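Local coordinates for L-threonine 3-dehydrogenase (Clostridioides difficile, PDB 7OL1), which probably catalyses the NAD+-dependent oxidation of L-threonine at its 3-hydroxyl group, giving 2-amino-3-oxobutanoate, at residues A[111-123]-A[162-174]. Numbering follows the deposited sequence.
Sequences AWNLNMNGLINGL and MYGVTKVSGELLC
Asn115 and Thr166 lie where the helices 111-123 and 162-174 come nearest in register, and their side chains form the hydrogen bond that links the two segments. Asn115 ND2 donates to Thr166 OG1 over 3.1 Å; an N-H...O angle of 173° makes the bond nearly straight, and the acceptor lies almost in the amide plane. With chi1 at 65°, the hydroxyl stands between its own backbone N and carbonyl carbon, from where Thr166 OG1 also donates to Tyr163 O at 2.7 Å, a turn back in the same helix. The hydroxyl thus relays between amide and carbonyl, while Asn115 OD1 accepts from Leu99 N, fixing the amide at both ends.

Followed outward, Met116 CB sits beside the Trp112 indole; Met116 CG lies 3.6 Å above that ring's plane, over its centre, and brushes Thr166 CG2. Bends at chi2 and chi3 then carry the chain across: Met116 SD meets Thr166 O at 3.4 Å and also touches Thr166 CB, and Met116 CE ends 3.5 Å from Ser169 CB, with Leu173 CD2 beyond. Surrounded by Thr166, Ser169, Gly170 and Leu173, this side chain is a knob in a hole. Trp112 fills the preceding hole, where Met162 SD makes a Met-aromatic contact at the ring's edge, 5.4 Å from the six-membered ring centroid. Farther along, Leu119 CD2 packs 3.5 Å from Gly170 CA.

The segment axes run nearly parallel, crossing at -15° and 9.7 Å apart, as expected for neighbouring helices on one side of a Rossmann-type parallel sheet. On one side Leu119, Leu123 and Cys174 reach strand 132-138; on another, Trp112, Met116, Ile120 and Met162 pack on the same two helices of the second subunit, consistent with the four-helix dimer interface of extended short-chain dehydrogenases.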
loop_
_atom_site.group_PDB
_atom_site.type_symbol
_atom_site.label_atom_id
_atom_site.label_comp_id
_atom_site.label_asym_id
_atom_site.label_seq_id
_atom_site.Cartn_x
_atom_site.Cartn_y
_atom_site.Cartn_z
ATOM N N ALA A 111 -4.101 -14.026 -4.260
ATOM C CA ALA A 111 -4.619 -13.090 -3.236
ATOM C C ALA A 111 -4.380 -11.654 -3.693
ATOM O O ALA A 111 -5.320 -10.814 -3.582
ATOM C CB ALA A 111 -3.964 -13.331 -1.920
ATOM N N TRP A 112 -3.199 -11.380 -4.230
ATOM C CA TRP A 112 -2.930 -10.032 -4.777
ATOM C C TRP A 112 -3.937 -9.753 -5.909
ATOM O O TRP A 112 -4.652 -8.721 -5.833
ATOM C CB TRP A 112 -1.465 -9.864 -5.198
ATOM C CG TRP A 112 -1.249 -8.561 -5.895
ATOM C CD1 TRP A 112 -1.444 -8.287 -7.215
ATOM C CD2 TRP A 112 -0.923 -7.316 -5.275
ATOM N NE1 TRP A 112 -1.210 -6.965 -7.460
ATOM C CE2 TRP A 112 -0.910 -6.346 -6.285
ATOM C CE3 TRP A 112 -0.664 -6.934 -3.962
ATOM C CZ2 TRP A 112 -0.618 -5.018 -6.029
ATOM C CZ3 TRP A 112 -0.395 -5.614 -3.701
ATOM C CH2 TRP A 112 -0.365 -4.673 -4.724
ATOM N N ASN A 113 -4.061 -10.656 -6.889
ATOM C CA ASN A 113 -4.944 -10.446 -8.070
ATOM C C ASN A 113 -6.379 -10.195 -7.589
ATOM O O ASN A 113 -6.959 -9.125 -7.921
ATOM C CB ASN A 113 -4.890 -11.589 -9.091
ATOM C CG ASN A 113 -6.009 -11.496 -10.123
ATOM O OD1 ASN A 113 -6.162 -10.480 -10.803
ATOM N ND2 ASN A 113 -6.838 -12.528 -10.229
ATOM N N LEU A 114 -6.938 -11.116 -6.808
ATOM C CA LEU A 114 -8.357 -10.989 -6.383
ATOM C C LEU A 114 -8.517 -9.720 -5.553
ATOM O O LEU A 114 -9.472 -8.998 -5.807
ATOM C CB LEU A 114 -8.845 -12.206 -5.591
ATOM C CG LEU A 114 -10.271 -12.060 -5.025
ATOM C CD1 LEU A 114 -11.280 -11.825 -6.114
ATOM C CD2 LEU A 114 -10.678 -13.289 -4.229
ATOM N N ASN A 115 -7.631 -9.482 -4.576
ATOM C CA ASN A 115 -7.878 -8.467 -3.509
ATOM C C ASN A 115 -7.690 -7.082 -4.117
ATOM O O ASN A 115 -8.425 -6.164 -3.700
ATOM C CB ASN A 115 -7.034 -8.681 -2.248
ATOM C CG ASN A 115 -7.362 -9.968 -1.513
ATOM O OD1 ASN A 115 -8.182 -10.759 -1.967
ATOM N ND2 ASN A 115 -6.718 -10.205 -0.381
ATOM N N MET A 116 -6.811 -6.963 -5.111
ATOM C CA MET A 116 -6.441 -5.647 -5.689
ATOM C C MET A 116 -7.144 -5.408 -7.037
ATOM O O MET A 116 -7.705 -4.321 -7.197
ATOM C CB MET A 116 -4.918 -5.554 -5.792
ATOM C CG MET A 116 -4.236 -5.797 -4.445
ATOM S SD MET A 116 -4.805 -4.654 -3.111
ATOM C CE MET A 116 -4.455 -3.103 -3.935
ATOM N N ASN A 117 -7.184 -6.372 -7.959
ATOM C CA ASN A 117 -7.890 -6.158 -9.246
ATOM C C ASN A 117 -9.387 -6.161 -8.940
ATOM O O ASN A 117 -10.148 -5.325 -9.539
ATOM C CB ASN A 117 -7.443 -7.130 -10.336
ATOM C CG ASN A 117 -5.965 -6.953 -10.639
ATOM O OD1 ASN A 117 -5.440 -5.833 -10.790
ATOM N ND2 ASN A 117 -5.277 -8.075 -10.712
ATOM N N GLY A 118 -9.824 -7.011 -8.015
ATOM C CA GLY A 118 -11.249 -6.970 -7.619
ATOM C C GLY A 118 -11.609 -5.567 -7.147
ATOM O O GLY A 118 -12.589 -5.004 -7.646
ATOM N N LEU A 119 -10.770 -4.995 -6.274
ATOM C CA LEU A 119 -11.019 -3.705 -5.594
ATOM C C LEU A 119 -10.981 -2.592 -6.630
ATOM O O LEU A 119 -11.952 -1.803 -6.708
ATOM C CB LEU A 119 -9.956 -3.483 -4.521
ATOM C CG LEU A 119 -10.042 -2.152 -3.778
ATOM C CD1 LEU A 119 -11.443 -1.937 -3.247
ATOM C CD2 LEU A 119 -9.037 -2.086 -2.634
ATOM N N ILE A 120 -9.896 -2.498 -7.389
ATOM C CA ILE A 120 -9.754 -1.386 -8.381
ATOM C C ILE A 120 -10.923 -1.450 -9.370
ATOM O O ILE A 120 -11.367 -0.404 -9.831
ATOM C CB ILE A 120 -8.372 -1.406 -9.064
ATOM C CG1 ILE A 120 -8.166 -0.196 -9.966
ATOM C CG2 ILE A 120 -8.119 -2.687 -9.818
ATOM C CD1 ILE A 120 -6.983 0.618 -9.520
ATOM N N ASN A 121 -11.452 -2.638 -9.648
ATOM C CA ASN A 121 -12.562 -2.791 -10.613
ATOM C C ASN A 121 -13.777 -2.129 -9.973
ATOM O O ASN A 121 -14.401 -1.245 -10.594
ATOM C CB ASN A 121 -12.778 -4.261 -10.988
ATOM C CG ASN A 121 -11.772 -4.827 -11.984
ATOM O OD1 ASN A 121 -11.003 -4.104 -12.646
ATOM N ND2 ASN A 121 -11.768 -6.150 -12.080
ATOM N N GLY A 122 -14.096 -2.546 -8.755
ATOM C CA GLY A 122 -15.216 -1.979 -7.983
ATOM C C GLY A 122 -15.099 -0.468 -7.832
ATOM O O GLY A 122 -16.142 0.205 -7.813
ATOM N N LEU A 123 -13.890 0.068 -7.694
ATOM C CA LEU A 123 -13.734 1.515 -7.427
ATOM C C LEU A 123 -14.072 2.240 -8.724
ATOM O O LEU A 123 -14.780 3.260 -8.675
ATOM C CB LEU A 123 -12.322 1.833 -6.918
ATOM C CG LEU A 123 -12.068 1.471 -5.453
ATOM C CD1 LEU A 123 -10.593 1.525 -5.122
ATOM C CD2 LEU A 123 -12.841 2.393 -4.517
ATOM N N MET A 162 0.810 -11.180 3.018
ATOM C CA MET A 162 0.295 -10.691 1.706
ATOM C C MET A 162 -1.109 -10.142 1.943
ATOM O O MET A 162 -1.411 -9.078 1.381
ATOM C CB MET A 162 0.264 -11.785 0.634
ATOM C CG MET A 162 -0.463 -11.403 -0.658
ATOM S SD MET A 162 0.297 -10.061 -1.596
ATOM C CE MET A 162 1.756 -10.871 -2.243
ATOM N N TYR A 163 -1.918 -10.802 2.779
ATOM C CA TYR A 163 -3.276 -10.289 3.095
ATOM C C TYR A 163 -3.143 -8.848 3.608
ATOM O O TYR A 163 -3.773 -7.918 3.030
ATOM C CB TYR A 163 -4.022 -11.174 4.089
ATOM C CG TYR A 163 -5.375 -10.634 4.471
ATOM C CD1 TYR A 163 -6.211 -10.093 3.523
ATOM C CD2 TYR A 163 -5.822 -10.649 5.781
ATOM C CE1 TYR A 163 -7.447 -9.573 3.861
ATOM C CE2 TYR A 163 -7.066 -10.154 6.134
ATOM C CZ TYR A 163 -7.874 -9.610 5.166
ATOM O OH TYR A 163 -9.093 -9.115 5.452
ATOM N N GLY A 164 -2.298 -8.648 4.626
ATOM C CA GLY A 164 -2.061 -7.311 5.205
ATOM C C GLY A 164 -1.635 -6.310 4.151
ATOM O O GLY A 164 -2.181 -5.197 4.075
ATOM N N VAL A 165 -0.683 -6.677 3.326
ATOM C CA VAL A 165 -0.213 -5.730 2.282
ATOM C C VAL A 165 -1.396 -5.305 1.406
ATOM O O VAL A 165 -1.413 -4.143 0.983
ATOM C CB VAL A 165 0.881 -6.401 1.450
ATOM C CG1 VAL A 165 1.192 -5.626 0.170
ATOM C CG2 VAL A 165 2.111 -6.634 2.311
ATOM N N THR A 166 -2.306 -6.231 1.076
ATOM C CA THR A 166 -3.413 -5.939 0.138
ATOM C C THR A 166 -4.349 -4.959 0.857
ATOM O O THR A 166 -4.768 -3.991 0.204
ATOM C CB THR A 166 -4.101 -7.191 -0.433
ATOM O OG1 THR A 166 -4.769 -7.979 0.547
ATOM C CG2 THR A 166 -3.146 -8.117 -1.148
ATOM N N LYS A 167 -4.557 -5.124 2.167
ATOM C CA LYS A 167 -5.446 -4.248 2.985
ATOM C C LYS A 167 -4.852 -2.824 3.119
ATOM O O LYS A 167 -5.606 -1.793 2.942
ATOM C CB LYS A 167 -5.756 -4.975 4.291
ATOM C CG LYS A 167 -6.647 -6.202 4.110
ATOM C CD LYS A 167 -7.991 -5.928 3.405
ATOM C CE LYS A 167 -7.983 -6.067 1.885
ATOM N NZ LYS A 167 -9.197 -5.503 1.247
ATOM N N VAL A 168 -3.544 -2.697 3.273
ATOM C CA VAL A 168 -2.965 -1.331 3.321
ATOM C C VAL A 168 -3.073 -0.698 1.941
ATOM O O VAL A 168 -3.466 0.472 1.878
ATOM C CB VAL A 168 -1.512 -1.320 3.819
ATOM C CG1 VAL A 168 -0.944 0.088 3.737
ATOM C CG2 VAL A 168 -1.421 -1.917 5.208
ATOM N N SER A 169 -2.618 -1.398 0.901
ATOM C CA SER A 169 -2.681 -0.937 -0.516
ATOM C C SER A 169 -4.104 -0.472 -0.826
ATOM O O SER A 169 -4.266 0.604 -1.436
ATOM C CB SER A 169 -2.263 -2.008 -1.472
ATOM O OG SER A 169 -0.878 -2.260 -1.359
ATOM N N GLY A 170 -5.088 -1.240 -0.364
ATOM C CA GLY A 170 -6.516 -0.941 -0.566
ATOM C C GLY A 170 -6.991 0.279 0.207
ATOM O O GLY A 170 -7.718 1.083 -0.384
ATOM N N GLU A 171 -6.640 0.400 1.487
ATOM C CA GLU A 171 -6.971 1.625 2.269
ATOM C C GLU A 171 -6.495 2.840 1.461
ATOM O O GLU A 171 -7.326 3.725 1.161
ATOM C CB GLU A 171 -6.368 1.569 3.667
ATOM C CG GLU A 171 -7.150 0.698 4.635
ATOM C CD GLU A 171 -6.482 0.537 6.001
ATOM O OE1 GLU A 171 -6.752 -0.472 6.679
ATOM O OE2 GLU A 171 -5.691 1.430 6.392
ATOM N N LEU A 172 -5.238 2.834 1.023
ATOM C CA LEU A 172 -4.631 3.975 0.293
ATOM C C LEU A 172 -5.432 4.275 -0.968
ATOM O O LEU A 172 -5.648 5.457 -1.287
ATOM C CB LEU A 172 -3.183 3.619 -0.031
ATOM C CG LEU A 172 -2.275 3.658 1.194
ATOM C CD1 LEU A 172 -0.918 3.023 0.938
ATOM C CD2 LEU A 172 -2.100 5.095 1.632
ATOM N N LEU A 173 -5.888 3.226 -1.634
ATOM C CA LEU A 173 -6.502 3.323 -2.979
ATOM C C LEU A 173 -7.934 3.829 -2.811
ATOM O O LEU A 173 -8.372 4.756 -3.566
ATOM C CB LEU A 173 -6.449 1.914 -3.562
ATOM C CG LEU A 173 -6.394 1.777 -5.072
ATOM C CD1 LEU A 173 -5.417 2.752 -5.702
ATOM C CD2 LEU A 173 -6.000 0.348 -5.378
ATOM N N CYS A 174 -8.640 3.245 -1.844
ATOM C CA CYS A 174 -9.993 3.692 -1.493
ATOM C C CYS A 174 -9.956 5.166 -1.073
ATOM O O CYS A 174 -10.852 5.912 -1.529
ATOM C CB CYS A 174 -10.586 2.802 -0.424
ATOM S SG CYS A 174 -10.856 1.104 -0.983
#